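Local coordinates for protein SidF, inhibitor of growth family, member 3 (PDB 4FYE) that is a Legionella phosphoinositide phosphatase that probably removes the 3-phosphate of phosphatidylinositol phosphates, at residues D450-I453 against R454-K458; G470-H473 against T474-G478; Q573-K576 against E577-P581; A632-S635 against C636-Y640. The protein carries 1 engineered substitution. All blocks are in the same frame, centred on the assembly; numbering follows the deposited sequence.

Contact 1 (D450-I453 against R454-K458)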
# COMPACT_ATOMS: atom_id res chain seq x y z
N ASP A 450 10.61 -12.41 -17.26
CA ASP A 450 10.43 -13.89 -17.42
C ASP A 450 8.95 -14.33 -17.12
O ASP A 450 8.35 -15.06 -17.92
CB ASP A 450 11.49 -14.70 -16.61
CG ASP A 450 12.98 -14.55 -17.20
OD1 ASP A 450 13.20 -14.87 -18.39
OD2 ASP A 450 13.94 -14.14 -16.48
N ASP A 451 8.35 -13.81 -16.03
CA ASP A 451 6.94 -14.11 -15.70
C ASP A 451 6.04 -13.69 -16.82
O ASP A 451 5.03 -14.34 -17.09
CB ASP A 451 6.44 -13.37 -14.47
CG ASP A 451 7.19 -13.72 -13.23
OD1 ASP A 451 8.15 -14.52 -13.32
OD2 ASP A 451 6.84 -13.19 -12.17
N VAL A 452 6.35 -12.56 -17.45
CA VAL A 452 5.54 -12.18 -18.59
C VAL A 452 5.73 -13.10 -19.82
O VAL A 452 4.76 -13.34 -20.53
CB VAL A 452 5.70 -10.70 -18.94
CG1 VAL A 452 5.20 -10.40 -20.35
CG2 VAL A 452 4.87 -9.91 -17.98
N ILE A 453 6.95 -13.60 -20.06
CA ILE A 453 7.22 -14.54 -21.15
C ILE A 453 6.37 -15.81 -20.93
O ILE A 453 5.59 -16.18 -21.80
CB ILE A 453 8.75 -14.85 -21.32
CG1 ILE A 453 9.59 -13.59 -21.61
CG2 ILE A 453 9.02 -15.90 -22.41
CD1 ILE A 453 9.10 -12.73 -22.75
N ARG A 454 6.49 -16.42 -19.74
CA ARG A 454 5.80 -17.64 -19.42
C ARG A 454 4.33 -17.46 -19.63
O ARG A 454 3.67 -18.29 -20.27
CB ARG A 454 6.01 -18.04 -17.98
CG ARG A 454 7.42 -18.45 -17.66
CD ARG A 454 7.40 -19.18 -16.33
NE ARG A 454 8.47 -18.71 -15.45
CZ ARG A 454 8.26 -18.09 -14.29
NH1 ARG A 454 7.02 -17.86 -13.84
NH2 ARG A 454 9.30 -17.70 -13.56
N ASN A 455 3.81 -16.36 -19.12
CA ASN A 455 2.39 -16.10 -19.14
C ASN A 455 1.92 -15.75 -20.54
O ASN A 455 0.75 -15.91 -20.87
CB ASN A 455 2.04 -14.98 -18.16
CG ASN A 455 0.55 -14.90 -17.85
OD1 ASN A 455 -0.23 -14.34 -18.62
ND2 ASN A 455 0.16 -15.44 -16.71
N LEU A 456 2.84 -15.27 -21.37
CA LEU A 456 2.54 -15.07 -22.80
C LEU A 456 2.49 -16.38 -23.53
O LEU A 456 1.55 -16.61 -24.29
CB LEU A 456 3.51 -14.10 -23.48
CG LEU A 456 2.99 -12.69 -23.83
CD1 LEU A 456 2.02 -12.09 -22.81
CD2 LEU A 456 4.16 -11.74 -24.10
N ASP A 457 3.48 -17.24 -23.29
CA ASP A 457 3.54 -18.59 -23.85
C ASP A 457 2.22 -19.33 -23.65
O ASP A 457 1.85 -20.16 -24.47
CB ASP A 457 4.69 -19.41 -23.21
CG ASP A 457 6.10 -18.83 -23.53
OD1 ASP A 457 6.18 -17.83 -24.26
OD2 ASP A 457 7.13 -19.37 -23.05
N LYS A 458 1.49 -18.94 -22.61
CA LYS A 458 0.39 -19.69 -22.03
C LYS A 458 -1.01 -19.21 -22.44
O LYS A 458 -1.95 -19.98 -22.42
CB LYS A 458 0.55 -19.65 -20.49
CG LYS A 458 -0.13 -20.77 -19.71
CD LYS A 458 -1.39 -20.27 -19.03
CE LYS A 458 -1.09 -19.78 -17.62
NZ LYS A 458 -2.13 -18.80 -17.21
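Asp451 OD1 is shared by Arg454 and Arg413. Arg454 NH2 lies 3.4 Å from Asp451 OD1, a salt bridge of charges alone: the oxygen stands well out of the guanidinium plane, and the carboxylate and guanidinium planes are 42° apart. Arg413 adds a second salt bridge to OD1, while OD2 is probably hydrogen-bonded to Tyr640, so the buried carboxylate has partners at both oxygens. Arg454 reaches back three residues because its chain bends at chi3 (-134°); the guanidinium comes alongside the Asp451 side chain, with Asp451 CA over one of its faces, toward the rim. This is i to i+3 pairing on the last turns of helix 438-458, whose regular i to i+4 bonds run from Arg454 N to Asp450 O (2.9 Å) through Asp457 N to Ile453 O (2.8 Å). On the buried side Val452 CG1, anti to the backbone N (chi1 163°), packs next to Leu456 CD2 at 4.1 Å. Branched aliphatic residues suit this face, because Leu606, Phe599 and Cys603 of helix 590-614 cover it. Farther along, Asp457 turns its carboxylate back over the turn, with OD1 3.0 Å from Ile453 O although both are acceptors; its OD2 is paired with Lys477, which would help offset that unfavourable approach. Asn455 directs its amide outward from the turn, where OD1 is hydrogen-bonded to His598.

Contact 2 (G470-H473 against T474-G478)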
# COMPACT_ATOMS: atom_id res chain seq x y z
N GLY A 470 0.85 -13.03 -31.97
CA GLY A 470 1.98 -13.92 -32.19
C GLY A 470 3.21 -13.08 -32.48
O GLY A 470 4.26 -13.25 -31.85
N ALA A 471 3.07 -12.16 -33.43
CA ALA A 471 4.18 -11.34 -33.87
C ALA A 471 4.75 -10.46 -32.73
O ALA A 471 5.92 -10.11 -32.75
CB ALA A 471 3.76 -10.49 -35.05
N LEU A 472 3.94 -10.14 -31.73
CA LEU A 472 4.44 -9.32 -30.60
C LEU A 472 5.19 -10.24 -29.66
O LEU A 472 6.31 -9.95 -29.19
CB LEU A 472 3.27 -8.67 -29.86
CG LEU A 472 3.44 -7.28 -29.24
CD1 LEU A 472 2.44 -7.13 -28.11
CD2 LEU A 472 4.86 -6.92 -28.76
N HIS A 473 4.56 -11.38 -29.42
CA HIS A 473 5.08 -12.39 -28.53
C HIS A 473 6.48 -12.74 -28.95
O HIS A 473 7.40 -12.61 -28.13
CB HIS A 473 4.16 -13.59 -28.56
CG HIS A 473 4.59 -14.71 -27.68
ND1 HIS A 473 5.83 -14.79 -27.17
CD2 HIS A 473 3.92 -15.85 -27.24
CE1 HIS A 473 5.94 -15.91 -26.43
NE2 HIS A 473 4.76 -16.55 -26.47
N THR A 474 6.66 -13.14 -30.22
CA THR A 474 7.99 -13.47 -30.80
C THR A 474 9.03 -12.45 -30.38
O THR A 474 10.08 -12.81 -29.85
CB THR A 474 7.95 -13.54 -32.35
OG1 THR A 474 7.30 -14.74 -32.75
CG2 THR A 474 9.38 -13.49 -32.98
N LEU A 475 8.70 -11.17 -30.59
CA LEU A 475 9.59 -10.07 -30.26
C LEU A 475 9.84 -9.89 -28.76
O LEU A 475 10.95 -9.51 -28.36
CB LEU A 475 9.08 -8.77 -30.88
CG LEU A 475 8.96 -8.76 -32.42
CD1 LEU A 475 8.63 -7.35 -32.90
CD2 LEU A 475 10.22 -9.26 -33.12
N LEU A 476 8.82 -10.17 -27.95
CA LEU A 476 8.94 -9.92 -26.51
C LEU A 476 9.73 -10.98 -25.83
O LEU A 476 10.19 -10.77 -24.70
CB LEU A 476 7.58 -9.81 -25.83
CG LEU A 476 6.85 -8.48 -26.00
CD1 LEU A 476 5.97 -8.30 -24.78
CD2 LEU A 476 7.80 -7.29 -26.18
N LYS A 477 9.88 -12.11 -26.51
CA LYS A 477 10.66 -13.24 -26.02
C LYS A 477 12.04 -12.78 -25.61
O LYS A 477 12.68 -13.41 -24.79
CB LYS A 477 10.77 -14.32 -27.08
CG LYS A 477 9.78 -15.47 -26.92
CD LYS A 477 10.25 -16.44 -25.83
CE LYS A 477 9.38 -17.68 -25.76
NZ LYS A 477 9.52 -18.45 -24.48
N GLY A 478 12.47 -11.65 -26.16
CA GLY A 478 13.80 -11.11 -25.90
C GLY A 478 14.94 -11.98 -26.46
O GLY A 478 14.72 -12.89 -27.26
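Thr474 N donates to Gly470 O at 2.9 Å in an almost straight bond (N-H...O 175°), the most linear of the backbone bonds that tie this final stretch of helix 467-476 together. One turn on, the bonds are more bent: Leu476 N reaches Leu472 O at 2.8 Å, and His473 O takes Lys477 N at 3.0 Å together with a weak second bond from Leu476 N. This sharing accompanies the end of the helix, after which Gly478 adopts a positive phi (67°), a conformation easily reached without a side chain. Beyond the backbone, His473 and Lys477 run side by side and point the same way. The imidazole has CG anti to the backbone N (chi1 180°), which swings it along the helix toward the next turn, and Lys477 CG meets it at the ring edge, 3.9 Å from His473 CE1. The lysine's aliphatic chain thus runs past the edge of the ring while its ammonium continues to Asp457. On the buried side Leu472 CD2 packs against Leu476 CG at 3.7 Å, the two chains crossing at a slant; both leucines are met by helices 590-614 and 522-583, an apolar setting that suits them. The turn's remaining leucine, Leu475, lays its CG 3.3 Å from Ala471 O.

Contact 3 (Q573-K576 against E577-P581)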
# COMPACT_ATOMS: atom_id res chain seq x y z
N GLN A 573 1.19 -1.33 -31.40
CA GLN A 573 0.21 -0.52 -32.10
C GLN A 573 -0.64 -1.31 -33.17
O GLN A 573 -1.86 -1.10 -33.29
CB GLN A 573 0.97 0.65 -32.75
CG GLN A 573 0.11 1.74 -33.34
CD GLN A 573 0.92 2.70 -34.21
OE1 GLN A 573 1.26 2.39 -35.37
NE2 GLN A 573 1.24 3.86 -33.65
N GLU A 574 -0.01 -2.21 -33.94
CA GLU A 574 -0.78 -3.08 -34.86
C GLU A 574 -1.66 -4.07 -34.05
O GLU A 574 -2.82 -4.33 -34.43
CB GLU A 574 0.12 -3.84 -35.87
CG GLU A 574 0.89 -2.99 -36.89
CD GLU A 574 1.88 -3.81 -37.73
OE1 GLU A 574 2.30 -4.89 -37.25
OE2 GLU A 574 2.24 -3.41 -38.86
N LEU A 575 -1.13 -4.59 -32.93
CA LEU A 575 -1.95 -5.44 -32.07
C LEU A 575 -3.18 -4.67 -31.62
O LEU A 575 -4.29 -5.20 -31.70
CB LEU A 575 -1.19 -5.97 -30.85
CG LEU A 575 -1.61 -7.37 -30.34
CD1 LEU A 575 -1.37 -7.46 -28.84
CD2 LEU A 575 -3.05 -7.74 -30.63
N LYS A 576 -2.99 -3.43 -31.20
CA LYS A 576 -4.10 -2.59 -30.76
C LYS A 576 -5.08 -2.42 -31.93
O LYS A 576 -6.28 -2.66 -31.78
CB LYS A 576 -3.60 -1.22 -30.25
CG LYS A 576 -4.63 -0.36 -29.51
CD LYS A 576 -4.31 1.14 -29.60
CE LYS A 576 -5.31 1.97 -28.78
NZ LYS A 576 -5.06 1.90 -27.31
N GLU A 577 -4.55 -2.03 -33.08
CA GLU A 577 -5.33 -1.89 -34.31
C GLU A 577 -6.32 -3.04 -34.58
O GLU A 577 -7.46 -2.78 -34.99
CB GLU A 577 -4.39 -1.64 -35.50
CG GLU A 577 -4.44 -0.21 -36.03
CD GLU A 577 -3.06 0.43 -36.22
OE1 GLU A 577 -2.73 1.35 -35.44
OE2 GLU A 577 -2.30 0.03 -37.12
N GLN A 578 -5.91 -4.28 -34.35
CA GLN A 578 -6.81 -5.40 -34.64
C GLN A 578 -7.73 -5.77 -33.47
O GLN A 578 -8.83 -6.28 -33.67
CB GLN A 578 -6.05 -6.63 -35.20
CG GLN A 578 -5.56 -7.68 -34.22
CD GLN A 578 -5.10 -8.98 -34.91
OE1 GLN A 578 -4.30 -9.75 -34.36
NE2 GLN A 578 -5.59 -9.22 -36.12
N ILE A 579 -7.27 -5.46 -32.27
CA ILE A 579 -7.89 -5.90 -31.03
C ILE A 579 -9.05 -4.99 -30.66
O ILE A 579 -10.14 -5.42 -30.31
CB ILE A 579 -6.73 -6.01 -29.98
CG1 ILE A 579 -6.23 -7.47 -29.93
CG2 ILE A 579 -6.99 -5.42 -28.60
CD1 ILE A 579 -7.28 -8.50 -30.25
N SER A 580 -8.79 -3.70 -30.77
CA SER A 580 -9.73 -2.71 -30.26
C SER A 580 -11.12 -2.94 -30.84
O SER A 580 -12.06 -3.18 -30.06
CB SER A 580 -9.24 -1.29 -30.54
OG SER A 580 -10.25 -0.36 -30.18
N PRO A 581 -11.24 -2.90 -32.19
CA PRO A 581 -12.54 -2.92 -32.86
C PRO A 581 -13.31 -4.19 -32.52
O PRO A 581 -14.55 -4.16 -32.52
CB PRO A 581 -12.18 -2.88 -34.35
CG PRO A 581 -10.84 -3.55 -34.43
CD PRO A 581 -10.14 -3.09 -33.16
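Leu575 and Ile579 form the apolar part of this turn: Leu575 CD2 approaches Ile579 CG1 to 3.3 Å, a close contact between side chains that slant across one another. Large aliphatic groups belong here because this side of the helix is buried, with Phe599, Tyr600 and Leu596 of helix 590-614 and Leu472 of helix 467-476 packed against it. Gln573 and Glu577, both exposed and one turn apart, extend side by side in the same direction, the amide and carboxylate planes 35° apart. Their meeting is between methylene and carboxylate, Gln573 CG to Glu577 OE1 at 3.6 Å, so the glutamine offers its aliphatic stem. Such long hydrophilic chains suit a surface turn. Two further polar groups link to neighbouring parts of the chain: Gln578 OE1 accepts from the backbone N of Lys468, and Ser580 OG is hydrogen-bonded to Asp672. Among the backbone bonds, Glu577 N to Gln573 O (2.9 Å) and Ser580 N to Lys576 O (2.9 Å) are nearly straight, with N-H...O angles of 169° and 170°. Leu575 O and Lys576 O each also receive a weak second bond, from Gln578 N and Ile579 N respectively. The series then breaks at Pro581, whose ring nitrogen carries no hydrogen to give to Glu577 O, the carbonyl one turn back; Pro581 CD sits there, 3.3 Å from Glu577 O. This is a proline kink, close to the end of the long helix 522-583.

Contact 4 (A632-S635 against C636-Y640)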
# COMPACT_ATOMS: atom_id res chain seq x y z
N ALA A 632 3.95 -1.95 -10.90
CA ALA A 632 2.91 -2.40 -9.93
C ALA A 632 1.71 -2.79 -10.74
O ALA A 632 1.08 -3.80 -10.48
CB ALA A 632 2.57 -1.32 -8.95
N SER A 633 1.41 -2.01 -11.76
CA SER A 633 0.27 -2.36 -12.61
C SER A 633 0.45 -3.74 -13.28
O SER A 633 -0.52 -4.52 -13.42
CB SER A 633 0.10 -1.26 -13.65
OG SER A 633 -0.08 -0.04 -12.92
N LEU A 634 1.70 -4.06 -13.61
CA LEU A 634 1.99 -5.31 -14.30
C LEU A 634 1.78 -6.49 -13.38
O LEU A 634 1.34 -7.59 -13.82
CB LEU A 634 3.45 -5.32 -14.68
CG LEU A 634 3.93 -5.95 -15.98
CD1 LEU A 634 5.38 -6.31 -15.74
CD2 LEU A 634 3.10 -7.12 -16.47
N SER A 635 2.14 -6.28 -12.13
CA SER A 635 1.96 -7.34 -11.18
C SER A 635 0.47 -7.49 -10.88
O SER A 635 -0.00 -8.61 -10.74
CB SER A 635 2.74 -7.07 -9.94
OG SER A 635 1.98 -6.19 -9.12
N CYS A 636 -0.30 -6.40 -10.83
CA CYS A 636 -1.76 -6.61 -10.81
C CYS A 636 -2.21 -7.40 -12.06
O CYS A 636 -3.12 -8.19 -11.98
CB CYS A 636 -2.54 -5.28 -10.63
SG CYS A 636 -2.09 -4.51 -9.10
N GLU A 637 -1.61 -7.19 -13.22
CA GLU A 637 -2.02 -7.98 -14.39
C GLU A 637 -1.67 -9.45 -14.27
O GLU A 637 -2.42 -10.28 -14.75
CB GLU A 637 -1.43 -7.48 -15.70
CG GLU A 637 -2.18 -6.34 -16.35
CD GLU A 637 -3.64 -6.61 -16.72
OE1 GLU A 637 -4.07 -7.77 -16.99
OE2 GLU A 637 -4.36 -5.58 -16.76
N LEU A 638 -0.51 -9.77 -13.69
CA LEU A 638 -0.13 -11.18 -13.48
C LEU A 638 -0.84 -11.73 -12.29
O LEU A 638 -0.51 -12.80 -11.82
CB LEU A 638 1.36 -11.29 -13.22
CG LEU A 638 2.10 -10.87 -14.47
CD1 LEU A 638 3.59 -10.70 -14.19
CD2 LEU A 638 1.85 -11.92 -15.54
N ASP A 639 -1.75 -10.94 -11.74
CA ASP A 639 -2.53 -11.31 -10.59
C ASP A 639 -1.73 -11.63 -9.32
O ASP A 639 -2.08 -12.57 -8.59
CB ASP A 639 -3.48 -12.48 -10.94
CG ASP A 639 -4.54 -12.69 -9.87
OD1 ASP A 639 -5.14 -11.70 -9.31
OD2 ASP A 639 -4.78 -13.86 -9.57
N TYR A 640 -0.64 -10.90 -9.08
CA TYR A 640 0.06 -10.87 -7.78
C TYR A 640 -0.64 -9.93 -6.78
O TYR A 640 -1.52 -9.15 -7.16
CB TYR A 640 1.52 -10.40 -7.95
CG TYR A 640 2.29 -11.23 -8.93
CD1 TYR A 640 1.85 -12.51 -9.27
CD2 TYR A 640 3.48 -10.77 -9.51
CE1 TYR A 640 2.56 -13.32 -10.20
CE2 TYR A 640 4.20 -11.56 -10.44
CZ TYR A 640 3.76 -12.84 -10.76
OH TYR A 640 4.46 -13.63 -11.66
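Ser635 and Tyr640 face each other across the end of helix 626-637, with Ser635 CB 3.8 Å from Tyr640 CD2 and coming to the ring obliquely. The same ring has Leu638 CB over one face, 3.7 Å above the plane and toward the rim, so the aromatic side chain folds back over the closing turn. Tyr640 CG stands anti to its carbonyl carbon (chi1 -56°), which brings the ring beside Ser635 and against Leu638. The backbone here forms a Schellman motif: Tyr640 N donates to Ser635 O at 2.9 Å, Asp639 N makes a weak bond to Cys636 O at 3.1 Å, and Asp639 has the positive phi (60°) of the C-prime residue. Asp639 points away from the turn, and its carboxylate forms a salt bridge with Arg312. Ser635 OG turns back along the helix and donates to Ala632 O at 2.9 Å, a carbonyl that also takes Cys636 N at 3.0 Å; a small hydroxyl can thus satisfy itself in a buried place beside strand 353-360. Leu634 CD2 and Leu638 CD1 meet more loosely at 4.3 Å, both leucines also touching helix 438-458. Glu637, bent at chi2, leads its carboxylate away from the turn to His598.

In the fold
All four contacts lie on one side of the chain's centre, contact 4 nearest to it, its own centre about 14 Å away, and contacts 2 and 3 the outermost. They are linked in the order 4, 1, 2, 3. The centres of contacts 1 and 4 are about 13 Å apart, and Asp451 OD2 meets Tyr640 OH at 2.5 Å in a probable hydrogen bond, beside Val452 CG2 and Leu634 CD2 at 3.6 Å. The centres of contacts 1 and 2 are about 11 Å apart, and Asp457 OD2 joins Lys477 NZ at 2.9 Å. Contact 3 joins through contact 2, where Leu472 CD1 packs on Leu575 CD1 at 3.9 Å; it touches neither contact 1 nor contact 4. Helix 590-614 packs against all four.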